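Bromoperoxidase A1 (Streptomyces aureofaciens, PDB 1A8Q) is a cofactor-free haloperoxidase that can brominate and may be a chlorinating enzyme of 7-chlorotetracycline biosynthesis. Local coordinates at residues Tyr67-Phe72 against Thr202-Asp207. Numbering follows the deposited sequence.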
loop_
_atom_site.group_PDB
_atom_site.type_symbol
_atom_site.label_atom_id
_atom_site.label_comp_id
_atom_site.label_asym_id
_atom_site.label_seq_id
_atom_site.Cartn_x
_atom_site.Cartn_y
_atom_site.Cartn_z
ATOM N N TYR A 67 -14.152 6.442 3.097
ATOM C CA TYR A 67 -12.705 6.545 2.868
ATOM C C TYR A 67 -11.992 6.659 4.232
ATOM O O TYR A 67 -11.455 7.712 4.585
ATOM C CB TYR A 67 -12.414 7.757 1.986
ATOM C CG TYR A 67 -12.928 7.551 0.560
ATOM C CD1 TYR A 67 -12.326 6.618 -0.287
ATOM C CD2 TYR A 67 -13.979 8.313 0.077
ATOM C CE1 TYR A 67 -12.807 6.401 -1.567
ATOM C CE2 TYR A 67 -14.448 8.145 -1.226
ATOM C CZ TYR A 67 -13.871 7.192 -2.029
ATOM O OH TYR A 67 -14.313 7.021 -3.329
ATOM N N ASP A 68 -12.031 5.541 4.973
ATOM C CA ASP A 68 -11.404 5.489 6.301
ATOM C C ASP A 68 -10.873 4.062 6.480
ATOM O O ASP A 68 -11.401 3.123 5.873
ATOM C CB ASP A 68 -12.418 5.810 7.395
ATOM C CG ASP A 68 -13.569 4.843 7.452
ATOM O OD1 ASP A 68 -13.459 3.828 8.152
ATOM O OD2 ASP A 68 -14.611 5.036 6.796
ATOM N N PHE A 69 -9.899 3.903 7.374
ATOM C CA PHE A 69 -9.285 2.564 7.478
ATOM C C PHE A 69 -10.179 1.475 7.987
ATOM O O PHE A 69 -9.928 0.299 7.688
ATOM C CB PHE A 69 -7.964 2.662 8.285
ATOM C CG PHE A 69 -6.907 3.341 7.443
ATOM C CD1 PHE A 69 -6.327 2.628 6.426
ATOM C CD2 PHE A 69 -6.529 4.651 7.676
ATOM C CE1 PHE A 69 -5.341 3.227 5.647
ATOM C CE2 PHE A 69 -5.529 5.229 6.902
ATOM C CZ PHE A 69 -4.950 4.532 5.856
ATOM N N ASP A 70 -11.141 1.754 8.897
ATOM C CA ASP A 70 -12.046 0.699 9.337
ATOM C C ASP A 70 -12.864 0.150 8.154
ATOM O O ASP A 70 -13.022 -1.048 7.994
ATOM C CB ASP A 70 -13.021 1.301 10.363
ATOM C CG ASP A 70 -12.363 1.511 11.716
ATOM O OD1 ASP A 70 -11.304 0.958 12.043
ATOM O OD2 ASP A 70 -12.990 2.268 12.510
ATOM N N THR A 71 -13.351 1.052 7.282
ATOM C CA THR A 71 -14.106 0.566 6.118
ATOM C C THR A 71 -13.181 -0.186 5.161
ATOM O O THR A 71 -13.606 -1.233 4.671
ATOM C CB THR A 71 -14.709 1.768 5.361
ATOM O OG1 THR A 71 -15.643 2.420 6.273
ATOM C CG2 THR A 71 -15.497 1.316 4.151
ATOM N N PHE A 72 -11.999 0.352 4.887
ATOM C CA PHE A 72 -11.073 -0.394 3.988
ATOM C C PHE A 72 -10.769 -1.790 4.531
ATOM O O PHE A 72 -10.752 -2.760 3.775
ATOM C CB PHE A 72 -9.735 0.340 3.844
ATOM C CG PHE A 72 -9.858 1.736 3.259
ATOM C CD1 PHE A 72 -10.868 2.051 2.367
ATOM C CD2 PHE A 72 -8.935 2.709 3.640
ATOM C CE1 PHE A 72 -10.945 3.361 1.870
ATOM C CE2 PHE A 72 -9.003 3.992 3.126
ATOM C CZ PHE A 72 -10.018 4.295 2.220
ATOM N N THR A 202 -3.851 8.988 10.906
ATOM C CA THR A 202 -4.288 7.820 11.686
ATOM C C THR A 202 -3.093 7.148 12.336
ATOM O O THR A 202 -2.079 6.958 11.686
ATOM C CB THR A 202 -5.039 6.809 10.797
ATOM O OG1 THR A 202 -6.172 7.451 10.178
ATOM C CG2 THR A 202 -5.510 5.598 11.579
ATOM N N ASP A 203 -3.252 6.793 13.620
ATOM C CA ASP A 203 -2.115 6.133 14.308
ATOM C C ASP A 203 -2.395 4.656 14.414
ATOM O O ASP A 203 -3.420 4.209 14.976
ATOM C CB ASP A 203 -1.989 6.820 15.685
ATOM C CG ASP A 203 -0.866 6.306 16.533
ATOM O OD1 ASP A 203 -0.336 5.218 16.262
ATOM O OD2 ASP A 203 -0.445 6.981 17.504
ATOM N N PHE A 204 -1.474 3.816 13.907
ATOM C CA PHE A 204 -1.696 2.372 13.940
ATOM C C PHE A 204 -0.802 1.691 14.972
ATOM O O PHE A 204 -0.718 0.465 14.974
ATOM C CB PHE A 204 -1.293 1.734 12.567
ATOM C CG PHE A 204 -2.132 2.338 11.446
ATOM C CD1 PHE A 204 -3.393 1.855 11.188
ATOM C CD2 PHE A 204 -1.617 3.405 10.742
ATOM C CE1 PHE A 204 -4.169 2.434 10.173
ATOM C CE2 PHE A 204 -2.393 4.006 9.725
ATOM C CZ PHE A 204 -3.645 3.487 9.465
ATOM N N THR A 205 -0.229 2.473 15.890
ATOM C CA THR A 205 0.664 1.810 16.870
ATOM C C THR A 205 -0.013 0.665 17.592
ATOM O O THR A 205 0.610 -0.409 17.695
ATOM C CB THR A 205 1.148 2.870 17.880
ATOM O OG1 THR A 205 1.817 3.927 17.209
ATOM C CG2 THR A 205 2.156 2.255 18.862
ATOM N N GLU A 206 -1.226 0.827 18.108
ATOM C CA GLU A 206 -1.883 -0.256 18.845
ATOM C C GLU A 206 -2.287 -1.458 18.014
ATOM O O GLU A 206 -2.303 -2.595 18.508
ATOM C CB GLU A 206 -3.037 0.289 19.680
ATOM C CG GLU A 206 -2.537 1.315 20.708
ATOM C CD GLU A 206 -1.526 0.733 21.687
ATOM O OE1 GLU A 206 -1.856 -0.305 22.308
ATOM O OE2 GLU A 206 -0.399 1.252 21.821
ATOM N N ASP A 207 -2.562 -1.240 16.715
ATOM C CA ASP A 207 -2.809 -2.372 15.838
ATOM C C ASP A 207 -1.534 -3.194 15.597
ATOM O O ASP A 207 -1.621 -4.430 15.527
ATOM C CB ASP A 207 -3.301 -1.874 14.458
ATOM C CG ASP A 207 -4.695 -1.279 14.485
ATOM O OD1 ASP A 207 -5.586 -1.737 15.238
ATOM O OD2 ASP A 207 -4.904 -0.330 13.714
HETATM O O HOH W 1 -9.242 6.265 9.040
#
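Phe69 and Phe204 meet in a T-shaped (edge-to-face) stack within the alpha/beta hydrolase fold. The stack joins the start of helix 69-82 to the short connection between helices 189-201 and 205-208. Phe204 supplies the edge and Phe69 the face. The two planes stand at 87°, with ring centroids 5.0 Å apart. Phe204 CZ leads and sits over the CD2-CE2 side of the Phe69 ring, 3.6 Å from Phe69 CD2. Both rings are buried. Phe69 has CG anti to its carbonyl carbon (chi1 -73°), which carries the ring off the first turn of its helix toward Phe204. Its side chain is about 9 Å from that of Ser94, the serine of the catalytic triad.

Thr202 approaches the same Phe69 ring at its rim. Its OG1 lies near the ring plane, 3.8 Å from Phe69 CD2. This hydroxyl is hydrogen-bonded to Ala198 O in the preceding helix. The methyl CG2 of Thr202 lies over one face of Phe204, offset toward the rim. Ala101 and Arg102 of helix 96-107 also touch Phe204. Arg102 forms salt bridges to both Asp70 and Asp207, a charged link between the two segments beside the aromatic pair.

Each helix start has its own side-chain bonds. Asp68 is the N-cap of helix 69-82; its OD1 accepts from Thr71 N at 2.9 Å, from above the carboxylate plane. Asp203 forms an Asx turn, its OD1 taking both Thr205 N and Thr205 OG1. One water spans the two segments: it accepts from Phe69 N at 3.0 Å and donates weakly to Thr202 OG1 at 3.5 Å.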